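Local coordinates for protein quinone oxidoreductase (Coxiella burnetii, PDB 3TQH) that binds NADPH and probably catalyses the NADPH-dependent reduction of quinones, as a member of the medium-chain dehydrogenase/reductase family, at residues D13-P18 / F58-L63; K51-S56 / L306-H311; K94-A99 / L129-L134; D217-L222 / I229-C234. All blocks are in the same frame, centred on the assembly; numbering follows the deposited sequence.

Contact 1. Residues D13-P18 / F58-L63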
loop_
_atom_site.group_PDB
_atom_site.type_symbol
_atom_site.label_atom_id
_atom_site.label_comp_id
_atom_site.label_asym_id
_atom_site.label_seq_id
_atom_site.Cartn_x
_atom_site.Cartn_y
_atom_site.Cartn_z
ATOM N N ASP A 13 -4.604 -12.132 19.324
ATOM C CA ASP A 13 -5.518 -13.206 19.705
ATOM C C ASP A 13 -6.981 -12.802 19.545
ATOM O O ASP A 13 -7.862 -13.655 19.480
ATOM C CB ASP A 13 -5.269 -13.608 21.162
ATOM C CG ASP A 13 -3.881 -14.186 21.382
ATOM O OD1 ASP A 13 -3.010 -13.999 20.502
ATOM O OD2 ASP A 13 -3.658 -14.828 22.435
ATOM N N GLN A 14 -7.238 -11.500 19.493
ATOM C CA GLN A 14 -8.597 -10.986 19.410
ATOM C C GLN A 14 -8.601 -9.692 18.624
ATOM O O GLN A 14 -7.599 -8.973 18.598
ATOM C CB GLN A 14 -9.162 -10.742 20.817
ATOM C CG GLN A 14 -8.271 -9.859 21.698
ATOM C CD GLN A 14 -8.757 -9.765 23.135
ATOM O OE1 GLN A 14 -9.831 -9.232 23.410
ATOM N NE2 GLN A 14 -7.952 -10.271 24.061
ATOM N N PHE A 15 -9.727 -9.394 17.985
ATOM C CA PHE A 15 -9.890 -8.122 17.298
ATOM C C PHE A 15 -10.047 -7.030 18.341
ATOM O O PHE A 15 -10.809 -7.177 19.293
ATOM C CB PHE A 15 -11.118 -8.130 16.387
ATOM C CG PHE A 15 -11.070 -9.171 15.307
ATOM C CD1 PHE A 15 -10.083 -9.136 14.336
ATOM C CD2 PHE A 15 -12.027 -10.177 15.253
ATOM C CE1 PHE A 15 -10.039 -10.088 13.333
ATOM C CE2 PHE A 15 -11.989 -11.136 14.250
ATOM C CZ PHE A 15 -10.991 -11.090 13.289
ATOM N N GLY A 16 -9.328 -5.932 18.168
ATOM C CA GLY A 16 -9.424 -4.843 19.127
ATOM C C GLY A 16 -8.491 -3.709 18.797
ATOM O O GLY A 16 -8.055 -3.587 17.663
ATOM N N PRO A 17 -8.181 -2.871 19.797
ATOM C CA PRO A 17 -7.239 -1.770 19.641
ATOM C C PRO A 17 -5.804 -2.262 19.472
ATOM O O PRO A 17 -5.542 -3.454 19.641
ATOM C CB PRO A 17 -7.370 -1.001 20.967
ATOM C CG PRO A 17 -8.613 -1.488 21.599
ATOM C CD PRO A 17 -8.764 -2.895 21.150
ATOM N N PRO A 18 -4.870 -1.345 19.163
ATOM C CA PRO A 18 -3.462 -1.696 18.945
ATOM C C PRO A 18 -2.804 -2.522 20.058
ATOM O O PRO A 18 -1.903 -3.306 19.778
ATOM C CB PRO A 18 -2.788 -0.329 18.809
ATOM C CG PRO A 18 -3.852 0.535 18.208
ATOM C CD PRO A 18 -5.141 0.065 18.822
ATOM N N PHE A 58 -12.679 -6.987 5.465
ATOM C CA PHE A 58 -13.166 -8.247 4.904
ATOM C C PHE A 58 -12.247 -9.427 5.241
ATOM O O PHE A 58 -12.712 -10.559 5.389
ATOM C CB PHE A 58 -13.315 -8.140 3.382
ATOM C CG PHE A 58 -13.732 -9.425 2.727
ATOM C CD1 PHE A 58 -15.072 -9.776 2.647
ATOM C CD2 PHE A 58 -12.783 -10.295 2.212
ATOM C CE1 PHE A 58 -15.459 -10.968 2.049
ATOM C CE2 PHE A 58 -13.165 -11.487 1.610
ATOM C CZ PHE A 58 -14.500 -11.824 1.531
ATOM N N VAL A 59 -10.949 -9.161 5.355
ATOM C CA VAL A 59 -9.995 -10.202 5.726
ATOM C C VAL A 59 -10.268 -10.695 7.149
ATOM O O VAL A 59 -10.117 -11.882 7.434
ATOM C CB VAL A 59 -8.532 -9.720 5.606
ATOM C CG1 VAL A 59 -7.578 -10.835 6.001
ATOM C CG2 VAL A 59 -8.241 -9.244 4.178
ATOM N N ALA A 60 -10.690 -9.784 8.025
ATOM C CA ALA A 60 -11.102 -10.138 9.392
ATOM C C ALA A 60 -12.251 -11.143 9.418
ATOM O O ALA A 60 -12.365 -11.923 10.358
ATOM C CB ALA A 60 -11.489 -8.890 10.174
ATOM N N LYS A 61 -13.097 -11.112 8.391
ATOM C CA LYS A 61 -14.204 -12.063 8.249
ATOM C C LYS A 61 -13.686 -13.505 8.181
ATOM O O LYS A 61 -14.231 -14.399 8.831
ATOM C CB LYS A 61 -15.013 -11.744 6.981
ATOM C CG LYS A 61 -16.464 -12.221 6.984
ATOM C CD LYS A 61 -17.443 -11.090 7.329
ATOM C CE LYS A 61 -18.894 -11.513 7.121
ATOM N NZ LYS A 61 -19.290 -12.659 7.986
ATOM N N LYS A 62 -12.633 -13.718 7.393
ATOM C CA LYS A 62 -12.038 -15.053 7.210
ATOM C C LYS A 62 -11.198 -15.507 8.412
ATOM O O LYS A 62 -11.160 -16.696 8.728
ATOM C CB LYS A 62 -11.155 -15.075 5.957
ATOM C CG LYS A 62 -11.883 -14.793 4.642
ATOM C CD LYS A 62 -12.431 -16.065 3.982
ATOM C CE LYS A 62 -12.681 -15.859 2.484
ATOM N NZ LYS A 62 -11.426 -15.450 1.752
ATOM N N LEU A 63 -10.517 -14.565 9.066
ATOM C CA LEU A 63 -9.708 -14.866 10.251
ATOM C C LEU A 63 -10.530 -14.982 11.535
ATOM O O LEU A 63 -9.984 -15.341 12.576
ATOM C CB LEU A 63 -8.637 -13.788 10.470
ATOM C CG LEU A 63 -7.451 -13.709 9.516
ATOM C CD1 LEU A 63 -6.574 -12.530 9.896
ATOM C CD2 LEU A 63 -6.650 -14.994 9.544
#

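Contact 2. Residues K51-S56 / L306-H311. With NDP (NADPH dihydro-nicotinamide-adenine-dinucleotide phosphate), chain B; SO4 (sulfate ion), chain C.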
loop_
_atom_site.group_PDB
_atom_site.type_symbol
_atom_site.label_atom_id
_atom_site.label_comp_id
_atom_site.label_asym_id
_atom_site.label_seq_id
_atom_site.Cartn_x
_atom_site.Cartn_y
_atom_site.Cartn_z
ATOM N N LYS A 51 -7.077 -2.426 9.951
ATOM C CA LYS A 51 -8.471 -2.764 9.657
ATOM C C LYS A 51 -8.738 -4.251 9.885
ATOM O O LYS A 51 -9.856 -4.648 10.229
ATOM C CB LYS A 51 -8.818 -2.404 8.210
ATOM C CG LYS A 51 -8.712 -0.918 7.878
ATOM C CD LYS A 51 -8.753 -0.696 6.376
ATOM C CE LYS A 51 -8.780 0.786 6.021
ATOM N NZ LYS A 51 -9.094 1.004 4.578
ATOM N N THR A 52 -7.717 -5.077 9.669
ATOM C CA THR A 52 -7.826 -6.507 9.936
ATOM C C THR A 52 -7.811 -6.701 11.446
ATOM O O THR A 52 -8.693 -7.348 12.008
ATOM C CB THR A 52 -6.673 -7.293 9.270
ATOM O OG1 THR A 52 -6.670 -7.038 7.860
ATOM C CG2 THR A 52 -6.812 -8.799 9.511
ATOM N N ARG A 53 -6.823 -6.085 12.091
ATOM C CA ARG A 53 -6.632 -6.179 13.539
ATOM C C ARG A 53 -7.827 -5.665 14.342
ATOM O O ARG A 53 -8.164 -6.250 15.364
ATOM C CB ARG A 53 -5.350 -5.436 13.946
ATOM C CG ARG A 53 -4.940 -5.621 15.404
ATOM C CD ARG A 53 -5.403 -4.461 16.263
ATOM N NE ARG A 53 -4.776 -3.242 15.793
ATOM C CZ ARG A 53 -5.349 -2.046 15.723
ATOM N NH1 ARG A 53 -6.598 -1.841 16.114
ATOM N NH2 ARG A 53 -4.639 -1.040 15.241
ATOM N N ASN A 54 -8.464 -4.582 13.905
ATOM C CA ASN A 54 -9.649 -4.088 14.620
ATOM C C ASN A 54 -10.944 -4.808 14.228
ATOM O O ASN A 54 -11.983 -4.610 14.861
ATOM C CB ASN A 54 -9.791 -2.545 14.562
ATOM C CG ASN A 54 -10.123 -2.006 13.170
ATOM O OD1 ASN A 54 -10.837 -2.631 12.381
ATOM N ND2 ASN A 54 -9.617 -0.807 12.882
ATOM N N GLY A 55 -10.868 -5.659 13.202
ATOM C CA GLY A 55 -11.970 -6.546 12.845
ATOM C C GLY A 55 -12.955 -5.972 11.842
ATOM O O GLY A 55 -13.963 -6.608 11.537
ATOM N N SER A 56 -12.664 -4.785 11.316
ATOM C CA SER A 56 -13.586 -4.100 10.415
ATOM C C SER A 56 -13.479 -4.605 8.979
ATOM O O SER A 56 -14.464 -4.580 8.238
ATOM C CB SER A 56 -13.356 -2.585 10.449
ATOM O OG SER A 56 -12.058 -2.242 9.989
ATOM N N LEU A 306 0.044 4.993 15.515
ATOM C CA LEU A 306 0.426 6.075 14.613
ATOM C C LEU A 306 -0.255 5.903 13.261
ATOM O O LEU A 306 -0.854 6.840 12.741
ATOM C CB LEU A 306 1.950 6.131 14.442
ATOM C CG LEU A 306 2.519 7.301 13.626
ATOM C CD1 LEU A 306 2.095 8.653 14.215
ATOM C CD2 LEU A 306 4.047 7.210 13.526
ATOM N N LEU A 307 -0.175 4.696 12.711
ATOM C CA LEU A 307 -0.802 4.377 11.427
ATOM C C LEU A 307 -2.320 4.644 11.413
ATOM O O LEU A 307 -2.852 5.168 10.429
ATOM C CB LEU A 307 -0.529 2.914 11.065
ATOM C CG LEU A 307 -0.852 2.466 9.635
ATOM C CD1 LEU A 307 0.102 3.116 8.638
ATOM C CD2 LEU A 307 -0.802 0.931 9.530
ATOM N N GLU A 308 -3.003 4.276 12.501
ATOM C CA GLU A 308 -4.464 4.448 12.612
ATOM C C GLU A 308 -4.943 5.891 12.716
ATOM O O GLU A 308 -6.135 6.145 12.552
ATOM C CB GLU A 308 -5.038 3.657 13.801
ATOM C CG GLU A 308 -5.665 2.356 13.391
ATOM C CD GLU A 308 -6.383 1.660 14.507
ATOM O OE1 GLU A 308 -5.714 1.312 15.496
ATOM O OE2 GLU A 308 -7.611 1.447 14.391
ATOM N N THR A 309 -4.040 6.828 13.000
ATOM C CA THR A 309 -4.407 8.245 12.998
ATOM C C THR A 309 -4.887 8.681 11.614
ATOM O O THR A 309 -5.676 9.625 11.498
ATOM C CB THR A 309 -3.242 9.167 13.409
ATOM O OG1 THR A 309 -2.177 9.054 12.455
ATOM C CG2 THR A 309 -2.734 8.827 14.808
ATOM N N GLY A 310 -4.404 7.996 10.579
ATOM C CA GLY A 310 -4.689 8.362 9.202
ATOM C C GLY A 310 -3.877 9.551 8.720
ATOM O O GLY A 310 -4.196 10.137 7.691
ATOM N N HIS A 311 -2.815 9.902 9.443
ATOM C CA HIS A 311 -1.996 11.061 9.086
ATOM C C HIS A 311 -0.501 10.741 8.903
ATOM O O HIS A 311 0.354 11.618 8.998
ATOM C CB HIS A 311 -2.246 12.186 10.089
ATOM C CG HIS A 311 -3.619 12.767 9.973
ATOM N ND1 HIS A 311 -4.582 12.618 10.946
ATOM C CD2 HIS A 311 -4.212 13.441 8.960
ATOM C CE1 HIS A 311 -5.700 13.203 10.551
ATOM N NE2 HIS A 311 -5.499 13.710 9.350
HETATM P PA NDP B . -2.216 6.116 4.521
HETATM O O1A NDP B . -2.522 5.826 5.934
HETATM O O2A NDP B . -0.772 5.992 4.243
HETATM O O5B NDP B . -2.690 7.605 4.144
HETATM C C5B NDP B . -2.489 8.646 5.081
HETATM C C4B NDP B . -2.730 9.993 4.416
HETATM O O4B NDP B . -4.120 10.216 4.303
HETATM C C3B NDP B . -2.172 11.181 5.188
HETATM O O3B NDP B . -1.042 11.694 4.516
HETATM C C2B NDP B . -3.311 12.193 5.247
HETATM O O2B NDP B . -2.926 13.480 4.816
HETATM C C1B NDP B . -4.344 11.606 4.300
HETATM N N9A NDP B . -5.742 11.867 4.676
HETATM C C8A NDP B . -6.391 11.429 5.804
HETATM N N7A NDP B . -7.668 11.859 5.758
HETATM C C5A NDP B . -7.845 12.562 4.621
HETATM C C6A NDP B . -8.953 13.215 4.100
HETATM N N6A NDP B . -10.094 13.205 4.769
HETATM N N1A NDP B . -8.851 13.873 2.895
HETATM C C2A NDP B . -7.644 13.871 2.212
HETATM N N3A NDP B . -6.540 13.214 2.727
HETATM C C4A NDP B . -6.643 12.571 3.922
HETATM O O3 NDP B . -3.085 5.172 3.548
HETATM P PN NDP B . -2.594 4.478 2.175
HETATM O O1N NDP B . -1.685 3.358 2.500
HETATM O O2N NDP B . -2.168 5.470 1.177
HETATM O O5D NDP B . -3.990 3.847 1.690
HETATM C C5D NDP B . -5.149 4.641 1.525
HETATM C C4D NDP B . -6.382 3.745 1.471
HETATM O O4D NDP B . -6.298 2.862 0.369
HETATM C C3D NDP B . -6.511 2.896 2.727
HETATM O O3D NDP B . -7.846 2.922 3.176
HETATM C C2D NDP B . -6.090 1.511 2.285
HETATM O O2D NDP B . -6.714 0.485 3.035
HETATM C C1D NDP B . -6.480 1.523 0.803
HETATM N N1N NDP B . -5.710 0.599 -0.061
HETATM C C2N NDP B . -6.418 -0.236 -0.890
HETATM C C3N NDP B . -5.792 -1.182 -1.699
HETATM C C7N NDP B . -6.581 -2.086 -2.601
HETATM O O7N NDP B . -5.885 -3.033 -3.384
HETATM N N7N NDP B . -7.908 -1.989 -2.639
HETATM C C4N NDP B . -4.294 -1.279 -1.647
HETATM C C5N NDP B . -3.581 -0.335 -0.732
HETATM C C6N NDP B . -4.335 0.565 0.015
HETATM P P2B NDP B . -2.788 14.703 5.856
HETATM O O1X NDP B . -2.088 15.840 5.155
HETATM O O2X NDP B . -1.963 14.280 7.047
HETATM O O3X NDP B . -4.133 15.181 6.332
HETATM S S SO4 C . -8.591 -2.205 1.839
HETATM O O1 SO4 C . -7.156 -2.279 1.560
HETATM O O2 SO4 C . -9.233 -1.216 0.977
HETATM O O3 SO4 C . -9.197 -3.513 1.622
HETATM O O4 SO4 C . -8.798 -1.834 3.231
#

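Contact 3. Residues K94-A99 / L129-L134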
loop_
_atom_site.group_PDB
_atom_site.type_symbol
_atom_site.label_atom_id
_atom_site.label_comp_id
_atom_site.label_asym_id
_atom_site.label_seq_id
_atom_site.Cartn_x
_atom_site.Cartn_y
_atom_site.Cartn_z
ATOM N N LYS A 94 18.514 -12.211 -2.576
ATOM C CA LYS A 94 17.827 -11.126 -1.892
ATOM C C LYS A 94 16.539 -10.837 -2.655
ATOM O O LYS A 94 16.569 -10.600 -3.865
ATOM C CB LYS A 94 18.718 -9.886 -1.821
ATOM C CG LYS A 94 20.048 -10.129 -1.097
ATOM C CD LYS A 94 20.938 -8.873 -1.068
ATOM C CE LYS A 94 22.290 -9.154 -0.398
ATOM N NZ LYS A 94 23.346 -8.192 -0.821
ATOM N N VAL A 95 15.412 -10.873 -1.947
ATOM C CA VAL A 95 14.101 -10.777 -2.588
ATOM C C VAL A 95 13.160 -9.796 -1.903
ATOM O O VAL A 95 13.354 -9.419 -0.748
ATOM C CB VAL A 95 13.399 -12.157 -2.651
ATOM C CG1 VAL A 95 14.212 -13.130 -3.516
ATOM C CG2 VAL A 95 13.175 -12.709 -1.252
HETATM N N MSE A 96 12.126 -9.412 -2.641
HETATM C CA MSE A 96 11.127 -8.459 -2.178
HETATM C C MSE A 96 9.784 -8.838 -2.785
HETATM O O MSE A 96 9.718 -9.311 -3.920
HETATM C CB MSE A 96 11.511 -7.038 -2.594
HETATM C CG MSE A 96 11.956 -6.931 -4.052
HETATM SE SE MSE A 96 12.303 -5.111 -4.652
HETATM C CE MSE A 96 10.615 -4.269 -4.105
ATOM N N GLY A 97 8.715 -8.645 -2.023
ATOM C CA GLY A 97 7.399 -8.970 -2.519
ATOM C C GLY A 97 6.321 -9.010 -1.466
ATOM O O GLY A 97 6.400 -8.312 -0.446
ATOM N N ILE A 98 5.311 -9.834 -1.744
ATOM C CA ILE A 98 4.113 -9.955 -0.926
ATOM C C ILE A 98 4.007 -11.394 -0.458
ATOM O O ILE A 98 4.222 -12.315 -1.244
ATOM C CB ILE A 98 2.822 -9.630 -1.740
ATOM C CG1 ILE A 98 2.935 -8.279 -2.449
ATOM C CG2 ILE A 98 1.596 -9.632 -0.835
ATOM C CD1 ILE A 98 3.080 -7.133 -1.513
ATOM N N ALA A 99 3.652 -11.594 0.803
ATOM C CA ALA A 99 3.485 -12.940 1.339
ATOM C C ALA A 99 2.139 -13.088 2.049
ATOM O O ALA A 99 1.707 -12.202 2.786
ATOM C CB ALA A 99 4.634 -13.280 2.281
ATOM N N LEU A 129 14.880 -1.908 3.511
ATOM C CA LEU A 129 13.795 -1.049 3.987
ATOM C C LEU A 129 13.001 -0.433 2.831
ATOM O O LEU A 129 11.764 -0.396 2.867
ATOM C CB LEU A 129 14.342 0.061 4.888
ATOM C CG LEU A 129 14.920 -0.394 6.229
ATOM C CD1 LEU A 129 15.755 0.712 6.851
ATOM C CD2 LEU A 129 13.810 -0.848 7.170
ATOM N N GLN A 130 13.705 0.059 1.815
ATOM C CA GLN A 130 13.041 0.577 0.620
ATOM C C GLN A 130 12.262 -0.524 -0.105
ATOM O O GLN A 130 11.129 -0.309 -0.532
ATOM C CB GLN A 130 14.051 1.216 -0.340
ATOM C CG GLN A 130 14.562 2.577 0.106
ATOM C CD GLN A 130 15.620 3.136 -0.824
ATOM O OE1 GLN A 130 16.490 2.406 -1.305
ATOM N NE2 GLN A 130 15.558 4.439 -1.074
ATOM N N ALA A 131 12.873 -1.699 -0.230
ATOM C CA ALA A 131 12.251 -2.815 -0.940
ATOM C C ALA A 131 10.955 -3.296 -0.278
ATOM O O ALA A 131 10.025 -3.690 -0.971
ATOM C CB ALA A 131 13.233 -3.971 -1.087
ATOM N N ALA A 132 10.903 -3.275 1.054
ATOM C CA ALA A 132 9.724 -3.742 1.790
ATOM C C ALA A 132 8.622 -2.689 1.817
ATOM O O ALA A 132 7.465 -3.009 2.032
ATOM C CB ALA A 132 10.102 -4.133 3.217
ATOM N N SER A 133 8.988 -1.431 1.601
ATOM C CA SER A 133 8.032 -0.325 1.636
ATOM C C SER A 133 7.300 -0.120 0.312
ATOM O O SER A 133 6.295 0.587 0.258
ATOM C CB SER A 133 8.748 0.964 2.038
ATOM O OG SER A 133 9.227 0.878 3.374
ATOM N N LEU A 134 7.792 -0.757 -0.742
ATOM C CA LEU A 134 7.337 -0.483 -2.102
ATOM C C LEU A 134 6.138 -1.305 -2.619
ATOM O O LEU A 134 5.250 -0.732 -3.242
ATOM C CB LEU A 134 8.521 -0.636 -3.068
ATOM C CG LEU A 134 8.348 -0.138 -4.503
ATOM C CD1 LEU A 134 8.023 1.350 -4.556
ATOM C CD2 LEU A 134 9.600 -0.446 -5.303
#

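Contact 4. Residues D217-L222 / I229-C234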
loop_
_atom_site.group_PDB
_atom_site.type_symbol
_atom_site.label_atom_id
_atom_site.label_comp_id
_atom_site.label_asym_id
_atom_site.label_seq_id
_atom_site.Cartn_x
_atom_site.Cartn_y
_atom_site.Cartn_z
ATOM N N ASP A 217 -10.199 14.875 -15.164
ATOM C CA ASP A 217 -10.263 13.652 -15.984
ATOM C C ASP A 217 -10.276 12.370 -15.141
ATOM O O ASP A 217 -10.880 11.378 -15.529
ATOM C CB ASP A 217 -9.093 13.595 -16.970
ATOM C CG ASP A 217 -9.112 14.735 -17.966
ATOM O OD1 ASP A 217 -9.858 14.648 -18.971
ATOM O OD2 ASP A 217 -8.374 15.721 -17.751
ATOM N N ALA A 218 -9.596 12.380 -14.002
ATOM C CA ALA A 218 -9.587 11.218 -13.125
ATOM C C ALA A 218 -9.445 11.632 -11.674
ATOM O O ALA A 218 -8.744 12.583 -11.362
ATOM C CB ALA A 218 -8.468 10.262 -13.509
ATOM N N VAL A 219 -10.142 10.916 -10.801
ATOM C CA VAL A 219 -9.975 11.052 -9.372
ATOM C C VAL A 219 -9.418 9.736 -8.858
ATOM O O VAL A 219 -10.065 8.707 -9.010
ATOM C CB VAL A 219 -11.319 11.325 -8.670
ATOM C CG1 VAL A 219 -11.155 11.259 -7.142
ATOM C CG2 VAL A 219 -11.919 12.677 -9.129
ATOM N N ILE A 220 -8.213 9.764 -8.285
ATOM C CA ILE A 220 -7.689 8.622 -7.552
ATOM C C ILE A 220 -8.098 8.819 -6.100
ATOM O O ILE A 220 -7.438 9.538 -5.344
ATOM C CB ILE A 220 -6.159 8.479 -7.662
ATOM C CG1 ILE A 220 -5.698 8.553 -9.130
ATOM C CG2 ILE A 220 -5.718 7.163 -7.041
ATOM C CD1 ILE A 220 -6.416 7.580 -10.066
ATOM N N ASP A 221 -9.214 8.201 -5.730
ATOM C CA ASP A 221 -9.801 8.393 -4.412
ATOM C C ASP A 221 -9.201 7.390 -3.428
ATOM O O ASP A 221 -9.526 6.198 -3.459
ATOM C CB ASP A 221 -11.322 8.238 -4.473
ATOM C CG ASP A 221 -11.950 8.128 -3.104
ATOM O OD1 ASP A 221 -11.463 8.806 -2.173
ATOM O OD2 ASP A 221 -12.929 7.363 -2.948
ATOM N N LEU A 222 -8.321 7.883 -2.561
ATOM C CA LEU A 222 -7.663 7.043 -1.570
ATOM C C LEU A 222 -8.255 7.210 -0.171
ATOM O O LEU A 222 -7.698 6.696 0.791
ATOM C CB LEU A 222 -6.162 7.335 -1.564
ATOM C CG LEU A 222 -5.457 7.021 -2.891
ATOM C CD1 LEU A 222 -4.099 7.692 -2.948
ATOM C CD2 LEU A 222 -5.335 5.505 -3.087
ATOM N N ILE A 229 -17.563 10.021 -2.716
ATOM C CA ILE A 229 -18.865 10.433 -3.251
ATOM C C ILE A 229 -18.822 11.876 -3.749
ATOM O O ILE A 229 -19.291 12.173 -4.845
ATOM C CB ILE A 229 -19.998 10.334 -2.194
ATOM C CG1 ILE A 229 -20.205 8.891 -1.726
ATOM C CG2 ILE A 229 -21.305 10.896 -2.752
ATOM C CD1 ILE A 229 -20.322 7.889 -2.848
ATOM N N GLN A 230 -18.268 12.764 -2.929
ATOM C CA GLN A 230 -18.151 14.178 -3.275
ATOM C C GLN A 230 -17.325 14.376 -4.545
ATOM O O GLN A 230 -17.624 15.259 -5.336
ATOM C CB GLN A 230 -17.518 14.966 -2.116
ATOM C CG GLN A 230 -18.504 15.507 -1.085
ATOM C CD GLN A 230 -18.617 17.029 -1.142
ATOM O OE1 GLN A 230 -17.714 17.745 -0.696
ATOM N NE2 GLN A 230 -19.724 17.528 -1.693
ATOM N N SER A 231 -16.296 13.548 -4.732
ATOM C CA SER A 231 -15.356 13.696 -5.849
ATOM C C SER A 231 -16.010 13.513 -7.214
ATOM O O SER A 231 -15.527 14.038 -8.205
ATOM C CB SER A 231 -14.198 12.703 -5.708
ATOM O OG SER A 231 -13.512 12.888 -4.477
ATOM N N ILE A 232 -17.109 12.765 -7.253
ATOM C CA ILE A 232 -17.863 12.543 -8.481
ATOM C C ILE A 232 -18.299 13.866 -9.145
ATOM O O ILE A 232 -18.302 13.970 -10.373
ATOM C CB ILE A 232 -19.100 11.651 -8.206
ATOM C CG1 ILE A 232 -18.662 10.262 -7.709
ATOM C CG2 ILE A 232 -19.955 11.506 -9.456
ATOM C CD1 ILE A 232 -19.760 9.481 -7.043
ATOM N N ASP A 233 -18.638 14.870 -8.332
ATOM C CA ASP A 233 -19.098 16.173 -8.834
ATOM C C ASP A 233 -18.052 16.970 -9.639
ATOM O O ASP A 233 -18.415 17.896 -10.364
ATOM C CB ASP A 233 -19.583 17.055 -7.677
ATOM C CG ASP A 233 -20.864 16.538 -7.023
ATOM O OD1 ASP A 233 -21.704 15.926 -7.721
ATOM O OD2 ASP A 233 -21.034 16.769 -5.797
ATOM N N CYS A 234 -16.769 16.634 -9.506
ATOM C CA CYS A 234 -15.719 17.376 -10.211
ATOM C C CYS A 234 -15.252 16.686 -11.501
ATOM O O CYS A 234 -14.451 17.242 -12.243
ATOM C CB CYS A 234 -14.536 17.670 -9.276
ATOM S SG CYS A 234 -13.429 16.284 -8.912
#

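Contact 1. Residues D13-P18 / F58-L63
The far end of the Phe-15 ring rests on one turn of the short helix 58-63, and the tight part of the contact is confined to Ala-60. There CE1 of Phe-15 lies 3.7 Å from the CB of Ala-60, while CZ of Phe-15 comes within 3.3 Å of the carbonyl O of Ala-60, meeting it at a slant. With CG anti to its own carbonyl carbon (chi1 -60°), the phenyl group of Phe-15 is carried from the loop to the helix. That loop joins strands 6-12 and 21-27, an antiparallel pair in the part of the chain that carries the GroES-like catalytic domain of this family; the contact packs the connection between these two strands on helix 58-63. Toward Leu-63 the fit slackens: CZ of Phe-15 stays 4.3 Å from the backbone C of Leu-63. The opposite flank of the helix is solvent-exposed, with Lys-61 and Lys-62 turned away from the ring and Lys-62 salt-bridged to Asp-103; on the loop, exposed Asp-13 pairs with Lys-22.

Contact 2. Residues K51-S56 / L306-H311
Arg-53 and Glu-308 form a salt bridge between the ends of helices 47-53 and 300-308, a link across more than 250 residues of this medium-chain dehydrogenase/reductase fold beside the NADPH pocket. The strong bond runs from NH2 of Arg-53 to OE1 of Glu-308 at 2.6 Å, nearly straight at 165°. It lies in the guanidinium plane but meets the carboxylate from above its plane, 67° out of it; the two planes are 58° apart. NH1 of Arg-53 adds a weak, bent bond to the same oxygen and finds a further acceptor in the carbonyl of Gly-16; NH2 also bonds to ND1 of His-304. The second carboxylate oxygen, OE2 of Glu-308, takes a weak bond from ND2 of Asn-54 at 3.4 Å. The amide of Asn-54 is held from its other end: OD1 accepts from N of Ser-56, closing an Asx turn, and from OG of Ser-56. OG1 of Thr-309 accepts from N of His-311, an ST turn, and donates to O of Leu-306. Lys-51, extended beyond CG, reaches the cofactor: its NZ donates to O3D and O2D of the NADPH ribose, and at 3.2 Å to O4 of a sulfate ion.

Contact 3. Residues K94-A99 / L129-L134
A chi1 of 46° sets CG of Met-96, modelled as selenomethionine in place of methionine, between its backbone N and carbonyl carbon, and a bend at chi3 (-52°) then folds the terminal methyl over helix 128-133 at Ala-131. The side chain touches along much of its length. CB of Met-96 meets CB of Ala-131 at 3.8 Å, SE of Met-96 lies 3.9 Å from the same methyl, and CE of Met-96 ends 3.2 Å from the carbonyl O of Ala-131. CD2 of Leu-134 approaches CE of Met-96 at 4.1 Å, a looser touch three residues on. Strand 94-98 lies between strands 74-82 and 119-121 in the sheet of the GroES-like domain, and the helix packs on one side of it; Ser-76 of the neighbouring strand also touches Ala-131, and Leu-126 adjoins Met-96. All three touching side chains are buried and apolar, so cohesion should come mainly from dispersion and the exclusion of water; the methyl-to-carbonyl approach is van der Waals or at most a weak CH...O contact.

Contact 4. Residues D217-L222 / I229-C234
Apolar packing joins the two segments, and Val-219 supplies both branches for it. CG1 of Val-219 abuts CB of Ser-231 at 3.7 Å. The other methyl, CG2 of Val-219, reaches SG of Cys-234 at 3.9 Å and sits 4.0 Å from the carbonyl O of Ser-231. A chi1 of 172° puts CG1 anti to the backbone N; CG1 faces Ser-231, while CG2 reaches both Ser-231 and Cys-234. The strand is an inner one of the six-stranded parallel sheet of the Rossmann-type nucleotide-binding domain, flanked by 155-158 and 239-243, and helix 225-231 follows after a short turn and packs back on it. Polar groups are satisfied outside this pair. OG of Ser-231 is hydrogen-bonded to NE2 of His-159 and to the carbonyl of Val-227, while its CB packs on the valine. At the end of the strand Asp-221 points toward the helix but stops short of it; its OD1 accepts from the backbone N of Val-223 and of Gly-224, and its OD2 bonds to OG of Ser-243.

In the fold
Contacts 1 and 2 adjoin, with centres 11 Å apart: CD1 of Phe-15 packs 3.2 Å from the carbonyl O of Thr-52, and Pro-18 packs on both partners of the salt bridge, Arg-53 and Glu-308. Contact 2 touches the bound NADPH itself, through Lys-51 at the nicotinamide ribose and through Gly-310 and His-311 at the adenosine end. Contacts 3 and 4 are both nested in the long chain loop that contact 2 closes, yet lie on opposite sides of the chain's centre, their centres about 30 Å apart. From the cofactor, the side chain of Leu-134 in contact 3 is about 12 Å away and that of Ser-231 in contact 4 about 9 Å.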